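Side-chain contacts in cellulase IBT99 (Metagenomes, PDB 6WBT), which probably hydrolyses 6-phospho-alpha-glucosides as a family 4 glycoside hydrolase, and binds NAD, manganese and glucose 6-phosphate: residues Glu98-Cys101 with Leu102-Cys106; Val175-Glu178 with Ala179-Glu183; Ile298-Ala301 with Ala302-Arg306; Leu396-Ala399 with Ala400-Ser404; Lys425-Leu428 with Asp429-Glu433. All coordinates share one frame; numbering follows the deposited sequence.

Contact 1 (Glu98-Cys101 with Leu102-Cys106)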
loop_
_atom_site.group_PDB
_atom_site.type_symbol
_atom_site.label_atom_id
_atom_site.label_comp_id
_atom_site.label_asym_id
_atom_site.label_seq_id
_atom_site.Cartn_x
_atom_site.Cartn_y
_atom_site.Cartn_z
ATOM N N GLU A 98 -8.016 -22.373 31.402
ATOM C CA GLU A 98 -8.156 -21.250 32.323
ATOM C C GLU A 98 -7.318 -21.456 33.580
ATOM O O GLU A 98 -6.772 -20.494 34.131
ATOM C CB GLU A 98 -9.628 -21.050 32.681
ATOM C CG GLU A 98 -10.492 -20.595 31.517
ATOM C CD GLU A 98 -11.974 -20.689 31.820
ATOM O OE1 GLU A 98 -12.384 -21.660 32.489
ATOM O OE2 GLU A 98 -12.729 -19.791 31.394
ATOM N N GLN A 99 -7.200 -22.702 34.044
ATOM C CA GLN A 99 -6.437 -22.962 35.261
ATOM C C GLN A 99 -4.939 -22.826 35.023
ATOM O O GLN A 99 -4.207 -22.350 35.899
ATOM C CB GLN A 99 -6.768 -24.351 35.808
ATOM C CG GLN A 99 -8.070 -24.417 36.589
ATOM C CD GLN A 99 -8.306 -25.781 37.208
ATOM O OE1 GLN A 99 -8.804 -25.888 38.329
ATOM N NE2 GLN A 99 -7.950 -26.832 36.479
ATOM N N ILE A 100 -4.461 -23.242 33.849
ATOM C CA ILE A 100 -3.037 -23.132 33.549
ATOM C C ILE A 100 -2.622 -21.668 33.454
ATOM O O ILE A 100 -1.533 -21.286 33.899
ATOM C CB ILE A 100 -2.702 -23.909 32.261
ATOM C CG1 ILE A 100 -2.741 -25.416 32.526
ATOM C CG2 ILE A 100 -1.343 -23.500 31.712
ATOM C CD1 ILE A 100 -2.383 -26.256 31.323
ATOM N N CYS A 101 -3.489 -20.823 32.891
ATOM C CA CYS A 101 -3.176 -19.402 32.784
ATOM C C CYS A 101 -3.123 -18.744 34.158
ATOM O O CYS A 101 -2.175 -18.013 34.471
ATOM C CB CYS A 101 -4.203 -18.704 31.893
ATOM S SG CYS A 101 -4.204 -19.260 30.173
ATOM N N LEU A 102 -4.135 -18.990 34.994
ATOM C CA LEU A 102 -4.152 -18.401 36.330
ATOM C C LEU A 102 -3.014 -18.931 37.192
ATOM O O LEU A 102 -2.567 -18.244 38.118
ATOM C CB LEU A 102 -5.498 -18.661 37.005
ATOM C CG LEU A 102 -6.726 -18.070 36.306
ATOM C CD1 LEU A 102 -7.991 -18.379 37.092
ATOM C CD2 LEU A 102 -6.567 -16.572 36.107
ATOM N N LYS A 103 -2.536 -20.145 36.907
ATOM C CA LYS A 103 -1.366 -20.668 37.598
ATOM C C LYS A 103 -0.113 -19.858 37.290
ATOM O O LYS A 103 0.815 -19.836 38.107
ATOM C CB LYS A 103 -1.158 -22.139 37.225
ATOM C CG LYS A 103 -0.055 -22.847 37.996
ATOM C CD LYS A 103 1.136 -23.154 37.102
ATOM C CE LYS A 103 2.216 -23.905 37.863
ATOM N NZ LYS A 103 3.369 -24.254 36.987
ATOM N N HIS A 104 -0.069 -19.185 36.141
ATOM C CA HIS A 104 1.050 -18.329 35.771
ATOM C C HIS A 104 0.724 -16.848 35.911
ATOM O O HIS A 104 1.482 -16.007 35.413
ATOM C CB HIS A 104 1.499 -18.634 34.340
ATOM C CG HIS A 104 2.120 -19.985 34.178
ATOM N ND1 HIS A 104 3.469 -20.209 34.350
ATOM C CD2 HIS A 104 1.576 -21.184 33.862
ATOM C CE1 HIS A 104 3.730 -21.488 34.147
ATOM N NE2 HIS A 104 2.600 -22.102 33.849
ATOM N N GLY A 105 -0.379 -16.508 36.569
ATOM C CA GLY A 105 -0.735 -15.114 36.773
ATOM C C GLY A 105 -1.153 -14.375 35.520
ATOM O O GLY A 105 -0.854 -13.183 35.381
ATOM N N CYS A 106 -1.840 -15.053 34.604
ATOM C CA CYS A 106 -2.304 -14.443 33.368
ATOM C C CYS A 106 -3.808 -14.643 33.234
ATOM O O CYS A 106 -4.402 -15.504 33.887
ATOM C CB CYS A 106 -1.582 -15.024 32.144
ATOM S SG CYS A 106 0.205 -14.746 32.137
#

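Contact 2 (Val175-Glu178 with Ala179-Glu183)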
loop_
_atom_site.group_PDB
_atom_site.type_symbol
_atom_site.label_atom_id
_atom_site.label_comp_id
_atom_site.label_asym_id
_atom_site.label_seq_id
_atom_site.Cartn_x
_atom_site.Cartn_y
_atom_site.Cartn_z
ATOM N N VAL A 175 -23.676 -8.300 18.884
ATOM C CA VAL A 175 -25.136 -8.276 18.903
ATOM C C VAL A 175 -25.651 -8.226 20.337
ATOM O O VAL A 175 -26.670 -7.585 20.622
ATOM C CB VAL A 175 -25.699 -9.489 18.139
ATOM C CG1 VAL A 175 -27.203 -9.345 17.946
ATOM C CG2 VAL A 175 -24.994 -9.649 16.801
ATOM N N GLU A 176 -24.960 -8.899 21.260
ATOM C CA GLU A 176 -25.348 -8.834 22.666
ATOM C C GLU A 176 -25.109 -7.444 23.241
ATOM O O GLU A 176 -25.881 -6.973 24.084
ATOM C CB GLU A 176 -24.590 -9.890 23.470
ATOM C CG GLU A 176 -25.131 -11.299 23.302
ATOM C CD GLU A 176 -26.351 -11.562 24.163
ATOM O OE1 GLU A 176 -26.214 -12.258 25.189
ATOM O OE2 GLU A 176 -27.445 -11.066 23.821
ATOM N N ILE A 177 -24.038 -6.776 22.804
ATOM C CA ILE A 177 -23.819 -5.392 23.210
ATOM C C ILE A 177 -24.907 -4.496 22.634
ATOM O O ILE A 177 -25.383 -3.566 23.298
ATOM C CB ILE A 177 -22.413 -4.926 22.786
ATOM C CG1 ILE A 177 -21.337 -5.718 23.529
ATOM C CG2 ILE A 177 -22.237 -3.438 23.047
ATOM C CD1 ILE A 177 -19.924 -5.350 23.130
ATOM N N GLU A 178 -25.329 -4.768 21.396
ATOM C CA GLU A 178 -26.418 -4.003 20.798
ATOM C C GLU A 178 -27.732 -4.228 21.533
ATOM O O GLU A 178 -28.599 -3.347 21.531
ATOM C CB GLU A 178 -26.562 -4.364 19.319
ATOM C CG GLU A 178 -25.412 -3.876 18.453
ATOM C CD GLU A 178 -25.551 -4.287 17.002
ATOM O OE1 GLU A 178 -26.101 -5.377 16.739
ATOM O OE2 GLU A 178 -25.114 -3.516 16.123
ATOM N N ALA A 179 -27.900 -5.394 22.160
ATOM C CA ALA A 179 -29.088 -5.628 22.973
ATOM C C ALA A 179 -29.085 -4.742 24.213
ATOM O O ALA A 179 -30.138 -4.253 24.637
ATOM C CB ALA A 179 -29.177 -7.102 23.365
ATOM N N ARG A 180 -27.909 -4.523 24.805
ATOM C CA ARG A 180 -27.815 -3.627 25.950
ATOM C C ARG A 180 -28.051 -2.181 25.534
ATOM O O ARG A 180 -28.718 -1.424 26.249
ATOM C CB ARG A 180 -26.450 -3.777 26.625
ATOM C CG ARG A 180 -26.010 -5.217 26.864
ATOM C CD ARG A 180 -26.733 -5.870 28.041
ATOM N NE ARG A 180 -28.125 -6.196 27.742
ATOM C CZ ARG A 180 -28.512 -7.267 27.059
ATOM N NH1 ARG A 180 -27.611 -8.124 26.596
ATOM N NH2 ARG A 180 -29.801 -7.483 26.834
HETATM N N MSE A 181 -27.517 -1.784 24.384
HETATM C CA MSE A 181 -27.719 -0.436 23.866
HETATM C C MSE A 181 -29.190 -0.204 23.533
HETATM O O MSE A 181 -29.682 0.920 23.603
HETATM C CB MSE A 181 -26.842 -0.198 22.632
HETATM C CG MSE A 181 -25.349 -0.254 22.927
HETATM SE SE MSE A 181 -24.220 0.351 21.453
HETATM C CE MSE A 181 -23.967 -1.343 20.522
ATOM N N ALA A 182 -29.889 -1.284 23.176
ATOM C CA ALA A 182 -31.323 -1.185 22.934
ATOM C C ALA A 182 -32.085 -0.914 24.225
ATOM O O ALA A 182 -33.073 -0.171 24.227
ATOM C CB ALA A 182 -31.830 -2.463 22.265
ATOM N N GLU A 183 -31.637 -1.501 25.337
ATOM C CA GLU A 183 -32.317 -1.301 26.611
ATOM C C GLU A 183 -31.984 0.058 27.216
ATOM O O GLU A 183 -32.835 0.679 27.862
ATOM C CB GLU A 183 -31.946 -2.420 27.582
ATOM C CG GLU A 183 -32.293 -3.815 27.086
ATOM C CD GLU A 183 -31.484 -4.891 27.782
ATOM O OE1 GLU A 183 -30.396 -4.568 28.300
ATOM O OE2 GLU A 183 -31.934 -6.055 27.810
#

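Contact 3 (Ile298-Ala301 with Ala302-Arg306)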
loop_
_atom_site.group_PDB
_atom_site.type_symbol
_atom_site.label_atom_id
_atom_site.label_comp_id
_atom_site.label_asym_id
_atom_site.label_seq_id
_atom_site.Cartn_x
_atom_site.Cartn_y
_atom_site.Cartn_z
ATOM N N ILE A 298 -28.681 -28.629 31.332
ATOM C CA ILE A 298 -29.095 -29.154 30.036
ATOM C C ILE A 298 -29.021 -30.676 30.058
ATOM O O ILE A 298 -29.728 -31.355 29.305
ATOM C CB ILE A 298 -28.256 -28.561 28.889
ATOM C CG1 ILE A 298 -28.959 -28.792 27.550
ATOM C CG2 ILE A 298 -26.856 -29.159 28.866
ATOM C CD1 ILE A 298 -28.597 -27.789 26.487
ATOM N N PHE A 299 -28.174 -31.228 30.925
ATOM C CA PHE A 299 -28.162 -32.666 31.146
ATOM C C PHE A 299 -29.134 -33.090 32.236
ATOM O O PHE A 299 -29.500 -34.269 32.302
ATOM C CB PHE A 299 -26.747 -33.141 31.489
ATOM C CG PHE A 299 -25.788 -33.053 30.335
ATOM C CD1 PHE A 299 -26.254 -33.067 29.030
ATOM C CD2 PHE A 299 -24.424 -32.952 30.553
ATOM C CE1 PHE A 299 -25.379 -32.985 27.964
ATOM C CE2 PHE A 299 -23.542 -32.870 29.490
ATOM C CZ PHE A 299 -24.021 -32.886 28.194
ATOM N N LYS A 300 -29.554 -32.153 33.089
ATOM C CA LYS A 300 -30.655 -32.417 34.008
ATOM C C LYS A 300 -31.973 -32.538 33.253
ATOM O O LYS A 300 -32.786 -33.422 33.545
ATOM C CB LYS A 300 -30.723 -31.309 35.062
ATOM C CG LYS A 300 -32.018 -31.236 35.868
ATOM C CD LYS A 300 -33.003 -30.233 35.271
ATOM C CE LYS A 300 -32.313 -28.940 34.873
ATOM N NZ LYS A 300 -33.189 -28.092 34.019
ATOM N N ALA A 301 -32.202 -31.651 32.279
ATOM C CA ALA A 301 -33.428 -31.712 31.493
ATOM C C ALA A 301 -33.492 -32.976 30.648
ATOM O O ALA A 301 -34.587 -33.467 30.352
ATOM C CB ALA A 301 -33.546 -30.471 30.607
ATOM N N ALA A 302 -32.337 -33.515 30.250
ATOM C CA ALA A 302 -32.329 -34.783 29.527
ATOM C C ALA A 302 -32.801 -35.924 30.418
ATOM O O ALA A 302 -33.590 -36.772 29.985
ATOM C CB ALA A 302 -30.928 -35.068 28.981
ATOM N N GLU A 303 -32.337 -35.954 31.670
ATOM C CA GLU A 303 -32.790 -36.984 32.598
ATOM C C GLU A 303 -34.247 -36.780 32.993
ATOM O O GLU A 303 -34.975 -37.759 33.196
ATOM C CB GLU A 303 -31.895 -37.003 33.838
ATOM C CG GLU A 303 -32.204 -38.117 34.832
ATOM C CD GLU A 303 -32.000 -39.504 34.248
ATOM O OE1 GLU A 303 -32.694 -40.444 34.689
ATOM O OE2 GLU A 303 -31.145 -39.656 33.350
ATOM N N ASP A 304 -34.692 -35.525 33.101
ATOM C CA ASP A 304 -36.096 -35.263 33.403
ATOM C C ASP A 304 -37.001 -35.733 32.270
ATOM O O ASP A 304 -38.115 -36.210 32.517
ATOM C CB ASP A 304 -36.312 -33.775 33.677
ATOM C CG ASP A 304 -35.797 -33.351 35.036
ATOM O OD1 ASP A 304 -35.630 -34.227 35.910
ATOM O OD2 ASP A 304 -35.570 -32.141 35.234
ATOM N N ILE A 305 -36.544 -35.599 31.023
ATOM C CA ILE A 305 -37.317 -36.103 29.890
ATOM C C ILE A 305 -37.428 -37.620 29.962
ATOM O O ILE A 305 -38.507 -38.194 29.770
ATOM C CB ILE A 305 -36.688 -35.645 28.561
ATOM C CG1 ILE A 305 -36.978 -34.167 28.311
ATOM C CG2 ILE A 305 -37.198 -36.496 27.405
ATOM C CD1 ILE A 305 -36.363 -33.631 27.038
ATOM N N ARG A 306 -36.312 -38.294 30.249
ATOM C CA ARG A 306 -36.318 -39.747 30.344
ATOM C C ARG A 306 -37.041 -40.252 31.585
ATOM O O ARG A 306 -37.323 -41.452 31.670
ATOM C CB ARG A 306 -34.883 -40.279 30.314
ATOM C CG ARG A 306 -34.122 -39.886 29.057
ATOM C CD ARG A 306 -33.057 -40.907 28.678
ATOM N NE ARG A 306 -31.772 -40.655 29.323
ATOM C CZ ARG A 306 -30.623 -41.188 28.917
ATOM N NH1 ARG A 306 -29.494 -40.911 29.557
ATOM N NH2 ARG A 306 -30.602 -41.993 27.865
#

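Contact 4 (Leu396-Ala399 with Ala400-Ser404)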
loop_
_atom_site.group_PDB
_atom_site.type_symbol
_atom_site.label_atom_id
_atom_site.label_comp_id
_atom_site.label_asym_id
_atom_site.label_seq_id
_atom_site.Cartn_x
_atom_site.Cartn_y
_atom_site.Cartn_z
ATOM N N LEU A 396 0.314 -17.644 15.184
ATOM C CA LEU A 396 -0.258 -18.878 15.712
ATOM C C LEU A 396 -0.786 -19.772 14.600
ATOM O O LEU A 396 -0.723 -21.003 14.711
ATOM C CB LEU A 396 -1.371 -18.558 16.710
ATOM C CG LEU A 396 -1.837 -19.729 17.576
ATOM C CD1 LEU A 396 -0.745 -20.135 18.550
ATOM C CD2 LEU A 396 -3.118 -19.378 18.313
ATOM N N VAL A 397 -1.313 -19.180 13.525
ATOM C CA VAL A 397 -1.761 -19.975 12.386
ATOM C C VAL A 397 -0.568 -20.593 11.668
ATOM O O VAL A 397 -0.620 -21.746 11.225
ATOM C CB VAL A 397 -2.617 -19.115 11.439
ATOM C CG1 VAL A 397 -2.978 -19.896 10.184
ATOM C CG2 VAL A 397 -3.875 -18.640 12.149
ATOM N N GLU A 398 0.530 -19.840 11.549
ATOM C CA GLU A 398 1.737 -20.386 10.937
ATOM C C GLU A 398 2.332 -21.510 11.775
ATOM O O GLU A 398 2.976 -22.414 11.231
ATOM C CB GLU A 398 2.769 -19.278 10.729
ATOM C CG GLU A 398 2.302 -18.159 9.813
ATOM C CD GLU A 398 3.300 -17.022 9.730
ATOM O OE1 GLU A 398 4.381 -17.130 10.348
ATOM O OE2 GLU A 398 3.004 -16.019 9.048
ATOM N N ALA A 399 2.129 -21.471 13.095
ATOM C CA ALA A 399 2.620 -22.545 13.951
ATOM C C ALA A 399 1.866 -23.846 13.709
ATOM O O ALA A 399 2.444 -24.931 13.847
ATOM C CB ALA A 399 2.515 -22.134 15.420
ATOM N N ALA A 400 0.584 -23.762 13.349
ATOM C CA ALA A 400 -0.192 -24.960 13.051
ATOM C C ALA A 400 0.130 -25.519 11.672
ATOM O O ALA A 400 0.076 -26.739 11.474
ATOM C CB ALA A 400 -1.687 -24.657 13.157
ATOM N N ILE A 401 0.466 -24.654 10.717
ATOM C CA ILE A 401 0.758 -25.111 9.362
ATOM C C ILE A 401 2.178 -25.651 9.270
ATOM O O ILE A 401 2.410 -26.751 8.757
ATOM C CB ILE A 401 0.524 -23.969 8.355
ATOM C CG1 ILE A 401 -0.944 -23.539 8.364
ATOM C CG2 ILE A 401 0.960 -24.391 6.958
ATOM C CD1 ILE A 401 -1.232 -22.341 7.484
ATOM N N GLU A 402 3.147 -24.888 9.770
ATOM C CA GLU A 402 4.556 -25.233 9.653
ATOM C C GLU A 402 5.055 -26.112 10.791
ATOM O O GLU A 402 6.223 -26.515 10.771
ATOM C CB GLU A 402 5.394 -23.954 9.579
ATOM C CG GLU A 402 4.967 -23.016 8.462
ATOM C CD GLU A 402 5.416 -21.589 8.695
ATOM O OE1 GLU A 402 6.198 -21.357 9.641
ATOM O OE2 GLU A 402 4.982 -20.698 7.935
ATOM N N HIS A 403 4.203 -26.417 11.775
ATOM C CA HIS A 403 4.569 -27.268 12.910
ATOM C C HIS A 403 5.792 -26.722 13.642
ATOM O O HIS A 403 6.651 -27.476 14.105
ATOM C CB HIS A 403 4.803 -28.714 12.464
ATOM C CG HIS A 403 3.603 -29.357 11.843
ATOM N ND1 HIS A 403 2.734 -30.155 12.555
ATOM C CD2 HIS A 403 3.126 -29.319 10.577
ATOM C CE1 HIS A 403 1.775 -30.582 11.753
ATOM N NE2 HIS A 403 1.989 -30.089 10.547
ATOM N N SER A 404 5.872 -25.400 13.750
ATOM C CA SER A 404 7.035 -24.725 14.310
ATOM C C SER A 404 6.762 -24.351 15.762
ATOM O O SER A 404 5.813 -23.615 16.051
ATOM C CB SER A 404 7.384 -23.483 13.490
ATOM O OG SER A 404 8.449 -22.761 14.082
#

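Contact 5 (Lys425-Leu428 with Asp429-Glu433)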
loop_
_atom_site.group_PDB
_atom_site.type_symbol
_atom_site.label_atom_id
_atom_site.label_comp_id
_atom_site.label_asym_id
_atom_site.label_seq_id
_atom_site.Cartn_x
_atom_site.Cartn_y
_atom_site.Cartn_z
ATOM N N LYS A 425 6.979 -18.820 27.401
ATOM C CA LYS A 425 7.515 -20.164 27.212
ATOM C C LYS A 425 6.968 -21.135 28.252
ATOM O O LYS A 425 6.607 -22.269 27.917
ATOM C CB LYS A 425 9.043 -20.138 27.268
ATOM C CG LYS A 425 9.702 -21.422 26.786
ATOM C CD LYS A 425 11.157 -21.499 27.225
ATOM C CE LYS A 425 11.881 -22.657 26.559
ATOM N NZ LYS A 425 12.045 -22.434 25.096
ATOM N N LYS A 426 6.904 -20.709 29.517
ATOM C CA LYS A 426 6.362 -21.569 30.564
ATOM C C LYS A 426 4.884 -21.859 30.338
ATOM O O LYS A 426 4.408 -22.951 30.670
ATOM C CB LYS A 426 6.583 -20.926 31.933
ATOM C CG LYS A 426 8.038 -20.922 32.379
ATOM C CD LYS A 426 8.322 -19.796 33.361
ATOM C CE LYS A 426 7.437 -19.882 34.593
ATOM N NZ LYS A 426 7.716 -18.766 35.537
ATOM N N LEU A 427 4.145 -20.900 29.777
ATOM C CA LEU A 427 2.747 -21.142 29.441
ATOM C C LEU A 427 2.616 -22.015 28.200
ATOM O O LEU A 427 1.750 -22.896 28.149
ATOM C CB LEU A 427 2.016 -19.815 29.242
ATOM C CG LEU A 427 1.249 -19.289 30.457
ATOM C CD1 LEU A 427 0.834 -17.846 30.246
ATOM C CD2 LEU A 427 0.033 -20.160 30.727
ATOM N N LEU A 428 3.466 -21.791 27.194
ATOM C CA LEU A 428 3.395 -22.588 25.974
ATOM C C LEU A 428 3.690 -24.055 26.257
ATOM O O LEU A 428 2.927 -24.942 25.854
ATOM C CB LEU A 428 4.365 -22.038 24.928
ATOM C CG LEU A 428 4.447 -22.809 23.609
ATOM C CD1 LEU A 428 3.098 -22.825 22.907
ATOM C CD2 LEU A 428 5.518 -22.217 22.706
ATOM N N ASP A 429 4.795 -24.330 26.957
ATOM C CA ASP A 429 5.143 -25.709 27.280
ATOM C C ASP A 429 4.080 -26.369 28.149
ATOM O O ASP A 429 3.867 -27.583 28.053
ATOM C CB ASP A 429 6.505 -25.761 27.973
ATOM C CG ASP A 429 7.644 -25.384 27.047
ATOM O OD1 ASP A 429 7.503 -25.575 25.822
ATOM O OD2 ASP A 429 8.683 -24.899 27.546
ATOM N N ASP A 430 3.405 -25.593 29.000
ATOM C CA ASP A 430 2.294 -26.140 29.770
ATOM C C ASP A 430 1.121 -26.512 28.873
ATOM O O ASP A 430 0.385 -27.458 29.178
ATOM C CB ASP A 430 1.847 -25.141 30.838
ATOM C CG ASP A 430 2.579 -25.327 32.152
ATOM O OD1 ASP A 430 2.781 -26.490 32.561
ATOM O OD2 ASP A 430 2.952 -24.312 32.776
HETATM N N MSE A 431 0.933 -25.792 27.773
HETATM C CA MSE A 431 -0.154 -26.083 26.846
HETATM C C MSE A 431 0.206 -27.237 25.917
HETATM O O MSE A 431 -0.675 -27.924 25.403
HETATM C CB MSE A 431 -0.510 -24.840 26.029
HETATM C CG MSE A 431 -0.995 -23.667 26.864
HETATM SE SE MSE A 431 -2.546 -24.103 27.962
HETATM C CE MSE A 431 -2.993 -22.309 28.579
ATOM N N ILE A 432 1.508 -27.442 25.701
ATOM C CA ILE A 432 1.954 -28.561 24.873
ATOM C C ILE A 432 1.569 -29.885 25.521
ATOM O O ILE A 432 1.072 -30.800 24.854
ATOM C CB ILE A 432 3.472 -28.475 24.625
ATOM C CG1 ILE A 432 3.825 -27.196 23.862
ATOM C CG2 ILE A 432 3.958 -29.695 23.857
ATOM C CD1 ILE A 432 3.315 -27.171 22.442
ATOM N N GLU A 433 1.782 -30.002 26.833
ATOM C CA GLU A 433 1.461 -31.234 27.545
ATOM C C GLU A 433 -0.040 -31.400 27.749
ATOM O O GLU A 433 -0.574 -32.499 27.562
ATOM C CB GLU A 433 2.189 -31.263 28.892
ATOM C CG GLU A 433 3.608 -31.802 28.821
ATOM C CD GLU A 433 3.646 -33.298 28.579
ATOM O OE1 GLU A 433 2.644 -33.977 28.888
ATOM O OE2 GLU A 433 4.676 -33.797 28.077
#

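Contact 1 (Glu98-Cys101 with Leu102-Cys106)
Cys101 and the turn Leu102-Cys106 make a local helix-end contact where helix 90-103 stops, and the carbonyl of Cys101 carries it. Cys106 N bonds to Cys101 O at 3.0 Å from one face of the carbonyl plane. His104 N approaches Cys101 O from the other face, at 2.9 Å. One turn earlier the helix is still regular: Leu102 N bonds to Glu98 O at 3.2 Å, and Leu102 CG rests against that same oxygen. The imidazole of His104, with CG beside its backbone N (chi1 -68°), turns its edge to Ile100, CD2 standing 3.1 Å from Ile100 O in the ring plane. Its NE2 is hydrogen-bonded to Asp430, and Ile100 packs on Leu427 and Met431, so helix 421-434 covers this flank. The Glu98 carboxylate leads away, OE1 bonding to Gly287 N and Thr285, with the side chain about 6 Å from the bound glucose 6-phosphate. The positive phi of Gly105 (69°) turns the chain so that Cys106 N reaches back to Cys101 O, and Gly105 N bonds to Leu102 O at 3.2 Å; the two bonds together are the Schellman motif that ends an alpha-helix.

Contact 2 (Val175-Glu178 with Ala179-Glu183)
A bend at chi3 (-90°) folds the end of selenomethionine Met181 back over the preceding turn, where its methyl CE meets Ile177 and Glu178. CE lies 3.7 Å from Ile177 CG2, the branch anti to the isoleucine's backbone N, and 3.6 Å from Glu178 CG, wedged between an aliphatic branch and the extended stem of the glutamate. Arg180 is bent twice, at chi2 (-76°) and chi3 (73°), which curls its guanidinium alongside its own helix. It runs beside Glu176, both chains pointing the same way, with the carboxylate and guanidinium planes almost perpendicular. Glu176 OE2 stays 4.0 Å from Arg180 NH1, too long for a salt bridge, though the opposite charges probably attract. Arg180 forms its salt bridge with Glu183, gripped side-on by two nitrogens: NE bonds to Glu183 OE1 at 2.8 Å and NH2 to Glu183 OE2 at 2.7 Å. Both oxygens lie in the guanidinium plane, but the arginine meets them from above the plane of the carboxylate. The pairs take up most of helix 173-184, which belongs to the Rossmann-like domain and begins just after strand 167-170 and the manganese ligand Cys171; the Glu176 side chain is about 5 Å from the bound glucose 6-phosphate. The Met181 side packs on Phe205 and Val208 of strand 202-210, joining the helix to the antiparallel sheet. Glu178 OE2 bonds to Ser194 OG, and Glu183 OE1 to Ser233 OG. Along the backbone, Met181 N bonds to Ile177 O at 3.0 Å and Ala182 N to Glu178 O at 2.9 Å.

Contact 3 (Ile298-Ala301 with Ala302-Arg306)
Ala301 and Ala302, the two small residues at the join, and Lys300 just before them bury the most surface in this local contact. Ala301 O takes the bond from Ile305 N at 3.0 Å, and Ile305 CG1 leans on the same oxygen, following from a chi1 of -75° that sets CG1 beside the isoleucine's backbone N. The methyl of Ala302 touches the preceding turn, CB lying 3.7 Å from Phe299 O. Lys300 meets Asp304 in two ways. Asp304 N bonds to Lys300 O at 2.9 Å, and the aliphatic part of the lysine slants across the carboxylate, with Lys300 CD 3.2 Å from Asp304 OD2. Ala301 with Ile305 and Lys300 with Asp304 are i to i+4 pairs of helix 296-306, which lies against helix 43-60 through Ile298 and Ile305; the Phe299 side chain is about 6 Å from the bound NAD. The charged ends of Lys300 and Asp304 do not meet, NZ remaining 4.9 Å from Asp304 OD2. Bends at chi2 and chi3 turn the lysine back instead, and NZ bonds to Arg297 O, while Asp304 OD1 forms a salt bridge with Lys309. An alanine at Asp304 would probably leave Lys309 without this salt-bridge partner and the methylenes of Lys300 without the carboxylate they lie across. Phe299 takes Ile298 CG2 on one ring face, 3.9 Å above the plane and offset toward the rim.

Contact 4 (Leu396-Ala399 with Ala400-Ser404)
The last turn of helix 380-402 is built from i to i+4 pairs, Val397 with Ile401 and Glu398 with Glu402. Val397 CG1 stands 4.0 Å from Ile401 CD1, the two chains running side by side the same way. The two glutamates, each with CG beside its own backbone N and extended beyond it, also lie alongside one another, their carboxylates turned by 29°, with Glu402 OE2 3.8 Å from Glu398 CB. Their like charges come within 4.3 Å, Glu398 OE1 to Glu402 OE2. Lys407 probably eases this, since it forms a salt bridge with Glu398 OE1, and Glu398 OE2 has a second one with Arg380 of the second subunit. After Glu402 comes the tight turn between helix 380-402 and helix 405-414: His403 leaves the helix with a positive phi (56°), and Ser404 is the N-cap of the next helix, its OG bonding weakly to Lys407 N. Ser404 N makes a weak bond of 3.5 Å back to Ala399 O. Ala399 CB touches this turn, 3.7 Å from Ser404 O. The imidazole of His403 bonds through ND1 to Glu441 O near the C terminus.

Contact 5 (Lys425-Leu428 with Asp429-Glu433)
Asp429 N bonds to Lys425 O at 2.9 Å and almost straight, with an N-H...O angle of 175°. It is one rung of the alpha-helical ladder of helix 421-434, near the C terminus of the chain, and Ile432 N to Leu428 O, also 2.9 Å, is a later rung. The side chains of the first pair follow: with CG beside its backbone N (chi1 -68°), the Asp429 carboxylate lies back along the helix, and OD2 comes 3.7 Å from Lys425 CG. Lys425 NZ keeps 4.8 Å from Asp429 OD2, too far for a salt bridge, although the opposite charges probably attract. Asp429 OD1 bonds instead to Tyr405 OH of helix 405-414, on which Lys425 also packs; Lys425 further touches Met257 of the second subunit. With an alanine in place of Asp429, the hydroxyl of Tyr405 would probably be left without this carboxylate partner, and Lys425 without the opposite charge beside it. Another flank of the helix is apolar. Selenomethionine Met431, bent at chi2 (-57°), brings its methyl CE 4.3 Å from Leu427 CD2, and the two residues touch Thr118 and Ala114 of helix 114-136. Leu428, packed on Tyr405 and Phe412, has its CD1 4.4 Å from Ile432 CD1.

All five contacts are turns of single helices or helix ends, so none closes a long loop; along the chain they come in series, without nesting or crossing. Contact 1 ends helix 90-103 and contact 2 lies in the helix after strand 167-170, both in the Rossmann-like half. Contacts 1 and 2 both come near the sugar phosphate, and contact 3, on helix 296-306, near NAD; the centres of contacts 2 and 3 are 32 Å apart. Contact 4 leads through a turn into helix 405-414, against which contact 5 lies; contacts 4 and 5 come within about 6 Å at their nearest atoms. Contact 5 returns to contact 1, Cys101 SG lying 3.6 Å from Met431 CE, and so ties the C-terminal helix to helix 90-103.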